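Predicted metal-dependent hydrolase of the TIM-barrel fold (Lactobacillus casei, PDB 2QPX) is of unknown function but probably acts as a zinc-dependent hydrolase of the amidohydrolase superfamily, binding zinc ions within a TIM-barrel fold. Local coordinates at residues D10-L15 against W355-C360; G91-K96 against A329-K334; L282-S287 against T311-A316. All blocks are in the same frame, centred on the assembly; numbering follows the deposited sequence.

Interaction 1 (D10-L15 against W355-C360); sequences DQVPLL and WINAIC
Leu14 and Cys360 bring the two backbones closest, their CA atoms 5.0 Å apart where the start of strand 14-19 passes helix 349-367. One backbone bond crosses the gap, from Leu15 N to Cys360 O at 2.9 Å, and it is nearly straight, with 168° at the hydrogen. The same carbonyl oxygen also receives a CA-H...O contact from Leu14, CA to O 3.4 Å. The helix has a wider pi-type turn at 358-360.

Val12 and Cys360 carry most of the apolar packing. In the Val12 conformer described, one of two, CG1 is anti to its own backbone N (chi1 171°) and faces Cys360 CB, while CG2 meets Ile356 CG2 at 3.8 Å, the two side chains crossing at about a right angle. Cys360 SG touches both Val12 CG1 (3.7 Å) and Leu14 CD2 (3.8 Å). A water accepts from Gln11 NE2, in the conformer described, and donates to Asn357 OD1, an oxygen that Trp361 NE1 also binds.

The arrangement joins the C-terminal helix 349-367 to the first strand of the TIM barrel, the strand that carries the zinc ligand His18, with His20 just beyond its end.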
loop_
_atom_site.group_PDB
_atom_site.type_symbol
_atom_site.label_atom_id
_atom_site.label_comp_id
_atom_site.label_asym_id
_atom_site.label_seq_id
_atom_site.Cartn_x
_atom_site.Cartn_y
_atom_site.Cartn_z
ATOM N N ASP A 10 -20.237 -17.331 -15.133
ATOM C CA ASP A 10 -19.793 -18.168 -16.235
ATOM C C ASP A 10 -20.321 -17.688 -17.594
ATOM O O ASP A 10 -19.611 -17.734 -18.600
ATOM C CB ASP A 10 -20.253 -19.632 -16.042
ATOM C CG ASP A 10 -19.416 -20.391 -15.065
ATOM O OD1 ASP A 10 -18.276 -19.975 -14.746
ATOM O OD2 ASP A 10 -19.902 -21.451 -14.612
ATOM N N GLN A 11 -21.565 -17.230 -17.623
ATOM C CA GLN A 11 -22.185 -16.841 -18.873
ATOM C C GLN A 11 -22.056 -15.357 -19.237
ATOM O O GLN A 11 -22.487 -14.943 -20.319
ATOM C CB GLN A 11 -23.657 -17.290 -18.924
ATOM C CG GLN A 11 -24.559 -16.673 -17.905
ATOM C CD GLN A 11 -25.016 -15.278 -18.295
ATOM O OE1 GLN A 11 -25.638 -15.111 -19.346
ATOM N NE2 GLN A 11 -24.710 -14.263 -17.446
ATOM N N VAL A 12 -21.467 -14.531 -18.357
ATOM C CA VAL A 12 -21.369 -13.101 -18.610
ATOM C C VAL A 12 -20.361 -12.814 -19.743
ATOM O O VAL A 12 -19.243 -13.284 -19.704
ATOM C CB VAL A 12 -20.967 -12.346 -17.313
ATOM C CG1 VAL A 12 -20.644 -10.884 -17.605
ATOM C CG2 VAL A 12 -22.056 -12.470 -16.230
ATOM N N PRO A 13 -20.760 -12.046 -20.754
ATOM C CA PRO A 13 -19.796 -11.693 -21.797
ATOM C C PRO A 13 -18.720 -10.700 -21.324
ATOM O O PRO A 13 -18.915 -9.966 -20.352
ATOM C CB PRO A 13 -20.661 -11.054 -22.870
ATOM C CG PRO A 13 -21.933 -10.764 -22.235
ATOM C CD PRO A 13 -22.112 -11.516 -21.033
ATOM N N LEU A 14 -17.598 -10.719 -22.027
ATOM C CA LEU A 14 -16.462 -9.810 -21.723
ATOM C C LEU A 14 -16.167 -8.942 -22.902
ATOM O O LEU A 14 -16.001 -9.442 -24.018
ATOM C CB LEU A 14 -15.195 -10.627 -21.370
ATOM C CG LEU A 14 -15.282 -11.535 -20.141
ATOM C CD1 LEU A 14 -14.075 -12.487 -20.096
ATOM C CD2 LEU A 14 -15.420 -10.714 -18.823
ATOM N N LEU A 15 -16.060 -7.636 -22.652
ATOM C CA LEU A 15 -15.539 -6.700 -23.648
ATOM C C LEU A 15 -14.147 -6.350 -23.136
ATOM O O LEU A 15 -14.021 -5.671 -22.115
ATOM C CB LEU A 15 -16.426 -5.466 -23.781
ATOM C CG LEU A 15 -16.240 -4.621 -25.045
ATOM C CD1 LEU A 15 -17.251 -3.440 -25.101
ATOM C CD2 LEU A 15 -14.758 -4.107 -25.263
ATOM N N TRP A 355 -24.155 -4.917 -11.498
ATOM C CA TRP A 355 -22.775 -4.465 -11.343
ATOM C C TRP A 355 -21.786 -5.364 -12.077
ATOM O O TRP A 355 -20.849 -4.873 -12.760
ATOM C CB TRP A 355 -22.450 -4.330 -9.868
ATOM C CG TRP A 355 -23.027 -3.087 -9.216
ATOM C CD1 TRP A 355 -23.374 -1.928 -9.834
ATOM C CD2 TRP A 355 -23.202 -2.872 -7.824
ATOM N NE1 TRP A 355 -23.762 -0.988 -8.898
ATOM C CE2 TRP A 355 -23.641 -1.532 -7.656
ATOM C CE3 TRP A 355 -22.993 -3.660 -6.693
ATOM C CZ2 TRP A 355 -23.934 -0.996 -6.415
ATOM C CZ3 TRP A 355 -23.292 -3.107 -5.439
ATOM C CH2 TRP A 355 -23.722 -1.785 -5.325
ATOM N N ILE A 356 -21.998 -6.683 -11.998
ATOM C CA ILE A 356 -21.147 -7.630 -12.740
ATOM C C ILE A 356 -21.233 -7.359 -14.266
ATOM O O ILE A 356 -20.204 -7.314 -14.966
ATOM C CB ILE A 356 -21.514 -9.107 -12.341
ATOM C CG1 ILE A 356 -21.023 -9.405 -10.932
ATOM C CG2 ILE A 356 -20.980 -10.106 -13.418
ATOM C CD1 ILE A 356 -21.682 -10.648 -10.253
ATOM N N ASN A 357 -22.443 -7.161 -14.781
ATOM C CA ASN A 357 -22.618 -6.836 -16.168
ATOM C C ASN A 357 -21.870 -5.521 -16.557
ATOM O O ASN A 357 -21.245 -5.448 -17.608
ATOM C CB ASN A 357 -24.098 -6.731 -16.537
ATOM C CG ASN A 357 -24.743 -8.066 -16.822
ATOM O OD1 ASN A 357 -24.136 -8.941 -17.425
ATOM N ND2 ASN A 357 -26.027 -8.194 -16.440
ATOM N N ALA A 358 -21.988 -4.501 -15.709
ATOM C CA ALA A 358 -21.330 -3.211 -15.913
ATOM C C ALA A 358 -19.833 -3.432 -16.098
ATOM O O ALA A 358 -19.214 -2.976 -17.065
ATOM C CB ALA A 358 -21.631 -2.297 -14.703
ATOM N N ILE A 359 -19.255 -4.156 -15.147
ATOM C CA ILE A 359 -17.809 -4.328 -15.096
ATOM C C ILE A 359 -17.275 -5.144 -16.294
ATOM O O ILE A 359 -16.261 -4.789 -16.905
ATOM C CB ILE A 359 -17.406 -4.987 -13.786
ATOM C CG1 ILE A 359 -17.791 -4.103 -12.574
ATOM C CG2 ILE A 359 -15.913 -5.318 -13.746
ATOM C CD1 ILE A 359 -17.719 -4.802 -11.185
ATOM N N CYS A 360 -17.977 -6.244 -16.625
ATOM C CA CYS A 360 -17.498 -7.169 -17.619
ATOM C C CYS A 360 -17.614 -6.656 -19.072
ATOM O O CYS A 360 -16.760 -6.966 -19.913
ATOM C CB CYS A 360 -18.192 -8.530 -17.419
ATOM S SG CYS A 360 -17.605 -9.399 -15.989
HETATM O O HOH W 1 -24.971 -11.354 -18.521
#

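Interaction 2 (G91-K96 against A329-K334)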
loop_
_atom_site.group_PDB
_atom_site.type_symbol
_atom_site.label_atom_id
_atom_site.label_comp_id
_atom_site.label_asym_id
_atom_site.label_seq_id
_atom_site.Cartn_x
_atom_site.Cartn_y
_atom_site.Cartn_z
ATOM N N GLY A 91 -14.084 -18.447 -26.633
ATOM C CA GLY A 91 -15.472 -18.872 -26.477
ATOM C C GLY A 91 -15.767 -19.353 -25.078
ATOM O O GLY A 91 -16.824 -19.048 -24.542
ATOM N N HIS A 92 -14.844 -20.090 -24.452
ATOM C CA HIS A 92 -15.091 -20.619 -23.115
ATOM C C HIS A 92 -15.407 -19.502 -22.116
ATOM O O HIS A 92 -16.315 -19.621 -21.277
ATOM C CB HIS A 92 -13.903 -21.473 -22.648
ATOM C CG HIS A 92 -14.046 -21.979 -21.249
ATOM N ND1 HIS A 92 -14.698 -23.159 -20.946
ATOM C CD2 HIS A 92 -13.637 -21.458 -20.072
ATOM C CE1 HIS A 92 -14.692 -23.330 -19.635
ATOM N NE2 HIS A 92 -14.065 -22.304 -19.078
ATOM N N PHE A 93 -14.641 -18.410 -22.217
ATOM C CA PHE A 93 -14.767 -17.296 -21.277
ATOM C C PHE A 93 -15.792 -16.241 -21.714
ATOM O O PHE A 93 -16.033 -15.290 -21.000
ATOM C CB PHE A 93 -13.403 -16.689 -21.030
ATOM C CG PHE A 93 -12.483 -17.627 -20.311
ATOM C CD1 PHE A 93 -12.702 -17.905 -18.954
ATOM C CD2 PHE A 93 -11.476 -18.312 -20.972
ATOM C CE1 PHE A 93 -11.880 -18.814 -18.284
ATOM C CE2 PHE A 93 -10.657 -19.205 -20.316
ATOM C CZ PHE A 93 -10.860 -19.457 -18.947
ATOM N N HIS A 94 -16.377 -16.420 -22.900
ATOM C CA HIS A 94 -17.428 -15.565 -23.467
ATOM C C HIS A 94 -16.868 -14.153 -23.815
ATOM O O HIS A 94 -17.564 -13.163 -23.664
ATOM C CB HIS A 94 -18.669 -15.498 -22.548
ATOM C CG HIS A 94 -19.402 -16.798 -22.429
ATOM N ND1 HIS A 94 -20.626 -16.990 -23.011
ATOM C CD2 HIS A 94 -19.084 -17.958 -21.821
ATOM C CE1 HIS A 94 -21.036 -18.228 -22.767
ATOM N NE2 HIS A 94 -20.111 -18.846 -22.059
ATOM N N PHE A 95 -15.621 -14.086 -24.284
ATOM C CA PHE A 95 -15.157 -12.833 -24.880
ATOM C C PHE A 95 -16.044 -12.481 -26.069
ATOM O O PHE A 95 -16.342 -13.336 -26.906
ATOM C CB PHE A 95 -13.719 -12.953 -25.367
ATOM C CG PHE A 95 -12.648 -12.905 -24.296
ATOM C CD1 PHE A 95 -12.308 -14.033 -23.565
ATOM C CD2 PHE A 95 -11.930 -11.735 -24.050
ATOM C CE1 PHE A 95 -11.269 -14.030 -22.663
ATOM C CE2 PHE A 95 -10.885 -11.740 -23.139
ATOM C CZ PHE A 95 -10.571 -12.853 -22.429
ATOM N N LYS A 96 -16.449 -11.226 -26.157
ATOM C CA LYS A 96 -17.261 -10.764 -27.295
ATOM C C LYS A 96 -16.626 -9.677 -28.146
ATOM O O LYS A 96 -17.074 -9.434 -29.256
ATOM C CB LYS A 96 -18.652 -10.323 -26.832
ATOM C CG LYS A 96 -19.493 -11.464 -26.242
ATOM C CD LYS A 96 -19.770 -12.581 -27.229
ATOM C CE LYS A 96 -20.600 -13.669 -26.529
ATOM N NZ LYS A 96 -20.944 -14.731 -27.493
ATOM N N ALA A 329 -6.493 -14.202 -17.615
ATOM C CA ALA A 329 -7.051 -12.950 -17.133
ATOM C C ALA A 329 -8.521 -13.112 -16.882
ATOM O O ALA A 329 -9.044 -12.701 -15.840
ATOM C CB ALA A 329 -6.795 -11.780 -18.163
ATOM N N ALA A 330 -9.211 -13.670 -17.870
ATOM C CA ALA A 330 -10.662 -13.899 -17.740
ATOM C C ALA A 330 -11.021 -14.813 -16.558
ATOM O O ALA A 330 -11.948 -14.527 -15.770
ATOM C CB ALA A 330 -11.224 -14.447 -19.074
ATOM N N ARG A 331 -10.290 -15.896 -16.427
ATOM C CA ARG A 331 -10.573 -16.849 -15.359
ATOM C C ARG A 331 -10.356 -16.219 -13.993
ATOM O O ARG A 331 -11.223 -16.345 -13.108
ATOM C CB ARG A 331 -9.738 -18.116 -15.479
ATOM C CG ARG A 331 -10.122 -19.101 -14.376
ATOM C CD ARG A 331 -9.635 -20.489 -14.675
ATOM N NE ARG A 331 -10.435 -21.112 -15.719
ATOM C CZ ARG A 331 -10.087 -22.218 -16.372
ATOM N NH1 ARG A 331 -8.948 -22.833 -16.095
ATOM N NH2 ARG A 331 -10.889 -22.703 -17.301
ATOM N N GLN A 332 -9.236 -15.521 -13.821
ATOM C CA GLN A 332 -8.941 -14.962 -12.499
ATOM C C GLN A 332 -9.884 -13.813 -12.167
ATOM O O GLN A 332 -10.292 -13.636 -11.012
ATOM C CB GLN A 332 -7.488 -14.496 -12.382
ATOM C CG GLN A 332 -6.473 -15.614 -12.594
ATOM C CD GLN A 332 -6.706 -16.844 -11.749
ATOM O OE1 GLN A 332 -7.335 -17.786 -12.213
ATOM N NE2 GLN A 332 -6.283 -16.806 -10.468
ATOM N N PHE A 333 -10.217 -12.992 -13.149
ATOM C CA PHE A 333 -11.142 -11.893 -12.934
ATOM C C PHE A 333 -12.564 -12.400 -12.623
ATOM O O PHE A 333 -13.210 -11.927 -11.693
ATOM C CB PHE A 333 -11.130 -10.956 -14.135
ATOM C CG PHE A 333 -11.786 -9.618 -13.882
ATOM C CD1 PHE A 333 -11.084 -8.588 -13.248
ATOM C CD2 PHE A 333 -13.073 -9.380 -14.263
ATOM C CE1 PHE A 333 -11.657 -7.369 -13.029
ATOM C CE2 PHE A 333 -13.671 -8.135 -14.047
ATOM C CZ PHE A 333 -12.968 -7.135 -13.451
ATOM N N LYS A 334 -13.043 -13.372 -13.391
ATOM C CA LYS A 334 -14.371 -13.919 -13.140
ATOM C C LYS A 334 -14.426 -14.577 -11.755
ATOM O O LYS A 334 -15.410 -14.397 -11.014
ATOM C CB LYS A 334 -14.800 -14.863 -14.252
ATOM C CG LYS A 334 -15.293 -14.125 -15.482
ATOM C CD LYS A 334 -15.913 -15.058 -16.524
ATOM C CE LYS A 334 -16.746 -14.247 -17.505
ATOM N NZ LYS A 334 -17.645 -15.078 -18.405
HETATM O O HOH W 2 -17.023 -18.055 -18.838
HETATM O O HOH W 3 -13.597 -21.370 -16.284
#
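Phe93 lies against Ala330 and Arg331 of helix 323-342, at the point where helix 79-92 gives way to strand 95-101. Its CG stands anti to its carbonyl carbon (chi1 -66°), which sends the ring toward the helix: Phe93 CG meets Ala330 CB at 3.6 Å, and farther out Phe93 CE1 touches Arg331 CB at 3.6 Å. The Ala330 methyl is shared, since Phe95 CE1 also reaches it.

Arg331, in the conformer described (one of two), bends at chi3 (-74°). The bend brings NE to the edge of the Phe93 ring, in its plane, with the guanidinium turned 57° from that ring. His92 CD2 sits over the centre of one Phe93 face. The edge of the guanidinium points at His92 NE2, and a water bridges His92 NE2 and Arg331 NH2; Arg331 NH1 forms a salt bridge with Glu65.

His94 has positive phi and closes a Schellman motif, its N bonded to Gly91 O.

Lys334 carries NZ to Phe93 O at 3.1 Å, from well above the carbonyl plane. A second water links NZ to His92 O, and Val12 O and Val9 O bind the same ammonium. Lys334 gathers backbone oxygens from around the ends of helix 79-92, through Phe93 O, and helix 6-11, through Val9 O and Val12 O, where the partial negative charge of the carbonyls would probably stabilise the ammonium.

Interaction 3 (L282-S287 against T311-A316); sequences LYFDIS and TRILFA
Asp285 OD1 accepts from both the backbone N (2.9 Å) and OG (2.6 Å) of Ser287, the N-H making an Asx turn. Both donors reach it from the same face of the carboxylate. His264 N is a further donor to OD1, while OD2 binds His17 NE2 and rests 3.6 Å from Ala316 CB across the contact.

The two segments run parallel. Phe284 N donates to Arg312 O, and Phe284 O takes Leu314 N at 2.8 Å. Beyond them a water ties Leu314 O to Ile286 N and Ala316 N.

The ring of Phe284, with CG lodged between its backbone N and carbonyl carbon (chi1 72°), swings over Ile313, whose CG1 stands 4.0 Å from the ring centroid. Arg312 CD packs over a face of Tyr283. Bent at chi2, Arg312 then turns NH1 to Leu282 O at 2.8 Å with that oxygen in the guanidinium plane, while NH2 makes a salt bridge with Asp49 of the second subunit.

In the Ser287 conformer described, one of two, OG also bonds ND1 of His264, a zinc ligand. This is consistent with the Asp285-Ser287 pair forming a second shell that orients the histidine and would probably polarise its ring.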
loop_
_atom_site.group_PDB
_atom_site.type_symbol
_atom_site.label_atom_id
_atom_site.label_comp_id
_atom_site.label_asym_id
_atom_site.label_seq_id
_atom_site.Cartn_x
_atom_site.Cartn_y
_atom_site.Cartn_z
ATOM N N LEU A 282 -13.876 9.007 -14.979
ATOM C CA LEU A 282 -12.599 8.348 -14.658
ATOM C C LEU A 282 -12.860 6.881 -14.352
ATOM O O LEU A 282 -13.561 6.537 -13.400
ATOM C CB LEU A 282 -11.879 9.011 -13.478
ATOM C CG LEU A 282 -10.423 8.551 -13.227
ATOM C CD1 LEU A 282 -10.318 7.206 -12.467
ATOM C CD2 LEU A 282 -9.624 8.490 -14.541
ATOM N N TYR A 283 -12.283 6.035 -15.184
ATOM C CA TYR A 283 -12.470 4.584 -15.161
ATOM C C TYR A 283 -11.137 3.907 -14.930
ATOM O O TYR A 283 -10.092 4.534 -15.085
ATOM C CB TYR A 283 -13.081 4.125 -16.477
ATOM C CG TYR A 283 -14.389 4.812 -16.818
ATOM C CD1 TYR A 283 -14.408 6.064 -17.413
ATOM C CD2 TYR A 283 -15.607 4.206 -16.488
ATOM C CE1 TYR A 283 -15.594 6.722 -17.703
ATOM C CE2 TYR A 283 -16.795 4.833 -16.752
ATOM C CZ TYR A 283 -16.793 6.075 -17.376
ATOM O OH TYR A 283 -18.006 6.700 -17.619
ATOM N N PHE A 284 -11.171 2.631 -14.580
ATOM C CA PHE A 284 -9.926 1.899 -14.358
ATOM C C PHE A 284 -10.137 0.407 -14.485
ATOM O O PHE A 284 -11.264 -0.076 -14.448
ATOM C CB PHE A 284 -9.282 2.283 -13.023
ATOM C CG PHE A 284 -9.984 1.766 -11.823
ATOM C CD1 PHE A 284 -11.193 2.307 -11.419
ATOM C CD2 PHE A 284 -9.415 0.799 -11.025
ATOM C CE1 PHE A 284 -11.817 1.850 -10.283
ATOM C CE2 PHE A 284 -10.056 0.376 -9.877
ATOM C CZ PHE A 284 -11.247 0.906 -9.518
ATOM N N ASP A 285 -9.021 -0.302 -14.611
ATOM C CA ASP A 285 -9.007 -1.763 -14.606
ATOM C C ASP A 285 -7.855 -2.297 -13.781
ATOM O O ASP A 285 -6.990 -1.527 -13.353
ATOM C CB ASP A 285 -9.065 -2.314 -16.042
ATOM C CG ASP A 285 -7.798 -2.136 -16.826
ATOM O OD1 ASP A 285 -6.731 -2.518 -16.321
ATOM O OD2 ASP A 285 -7.867 -1.636 -17.974
ATOM N N ILE A 286 -7.824 -3.633 -13.571
ATOM C CA ILE A 286 -6.683 -4.318 -12.912
ATOM C C ILE A 286 -6.077 -5.376 -13.838
ATOM O O ILE A 286 -5.601 -6.419 -13.452
ATOM C CB ILE A 286 -7.047 -4.915 -11.543
ATOM C CG1 ILE A 286 -8.200 -5.940 -11.669
ATOM C CG2 ILE A 286 -7.385 -3.790 -10.543
ATOM C CD1 ILE A 286 -8.329 -6.914 -10.456
ATOM N N SER A 287 -6.096 -5.044 -15.125
ATOM C CA SER A 287 -5.446 -5.821 -16.173
ATOM C C SER A 287 -3.921 -5.948 -15.883
ATOM O O SER A 287 -3.346 -5.161 -15.122
ATOM C CB SER A 287 -5.762 -5.197 -17.514
ATOM O OG SER A 287 -5.095 -3.955 -17.656
ATOM N N THR A 311 -19.590 0.992 -11.223
ATOM C CA THR A 311 -19.766 1.416 -12.591
ATOM C C THR A 311 -18.543 2.136 -13.201
ATOM O O THR A 311 -18.615 2.636 -14.321
ATOM C CB THR A 311 -20.983 2.309 -12.713
ATOM O OG1 THR A 311 -20.881 3.374 -11.755
ATOM C CG2 THR A 311 -22.279 1.458 -12.502
ATOM N N ARG A 312 -17.412 2.132 -12.475
ATOM C CA ARG A 312 -16.172 2.737 -12.979
ATOM C C ARG A 312 -15.029 1.762 -13.206
ATOM O O ARG A 312 -14.017 2.142 -13.807
ATOM C CB ARG A 312 -15.706 3.834 -12.043
ATOM C CG ARG A 312 -16.658 5.073 -11.986
ATOM C CD ARG A 312 -16.763 5.835 -13.302
ATOM N NE ARG A 312 -17.425 7.106 -13.040
ATOM C CZ ARG A 312 -16.827 8.154 -12.479
ATOM N NH1 ARG A 312 -15.505 8.163 -12.303
ATOM N NH2 ARG A 312 -17.545 9.199 -12.134
ATOM N N ILE A 313 -15.172 0.530 -12.701
ATOM C CA ILE A 313 -14.142 -0.507 -12.852
ATOM C C ILE A 313 -14.509 -1.383 -14.066
ATOM O O ILE A 313 -15.670 -1.706 -14.283
ATOM C CB ILE A 313 -13.813 -1.275 -11.516
ATOM C CG1 ILE A 313 -12.487 -2.060 -11.649
ATOM C CG2 ILE A 313 -14.982 -2.144 -11.087
ATOM C CD1 ILE A 313 -11.939 -2.699 -10.332
ATOM N N LEU A 314 -13.505 -1.721 -14.873
ATOM C CA LEU A 314 -13.700 -2.428 -16.157
ATOM C C LEU A 314 -12.894 -3.724 -16.166
ATOM O O LEU A 314 -11.849 -3.823 -15.541
ATOM C CB LEU A 314 -13.177 -1.583 -17.337
ATOM C CG LEU A 314 -13.655 -0.130 -17.432
ATOM C CD1 LEU A 314 -12.989 0.603 -18.624
ATOM C CD2 LEU A 314 -15.184 -0.053 -17.516
ATOM N N PHE A 315 -13.376 -4.714 -16.913
ATOM C CA PHE A 315 -12.538 -5.849 -17.301
ATOM C C PHE A 315 -11.599 -5.471 -18.465
ATOM O O PHE A 315 -12.024 -4.921 -19.479
ATOM C CB PHE A 315 -13.352 -7.049 -17.787
ATOM C CG PHE A 315 -12.506 -8.128 -18.378
ATOM C CD1 PHE A 315 -11.702 -8.912 -17.565
ATOM C CD2 PHE A 315 -12.439 -8.305 -19.750
ATOM C CE1 PHE A 315 -10.875 -9.857 -18.108
ATOM C CE2 PHE A 315 -11.579 -9.254 -20.310
ATOM C CZ PHE A 315 -10.843 -10.028 -19.491
ATOM N N ALA A 316 -10.321 -5.830 -18.305
ATOM C CA ALA A 316 -9.390 -5.957 -19.408
ATOM C C ALA A 316 -8.394 -7.036 -19.056
ATOM O O ALA A 316 -8.179 -7.331 -17.891
ATOM C CB ALA A 316 -8.621 -4.643 -19.726
HETATM O O HOH W 4 -19.907 6.461 -14.700
HETATM O O HOH W 5 -9.696 -5.509 -15.081
#

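Interactions 1 and 2 have centres about 9 Å apart and meet around the start of strand 14-19, where Lys96 N lies 2.8 Å from Leu14 O; the bond from Lys334 to Val12 O joins them just before the strand. Interaction 3, its centre about 12 Å from that of interaction 1, joins it through Phe315 N, 2.9 Å from Ile359 O. The Phe315 ring also touches interaction 2, with CD1 at 3.6 Å from Phe333 CD2. Proximity to the metals differs: the nearest zinc is about 6 Å from the Ser287 side chain, but about 13 Å from Phe95 and about 14 Å from Leu15. Interaction 3 therefore borders the metal site, and the other two lie farther off, where helices pack on the strands.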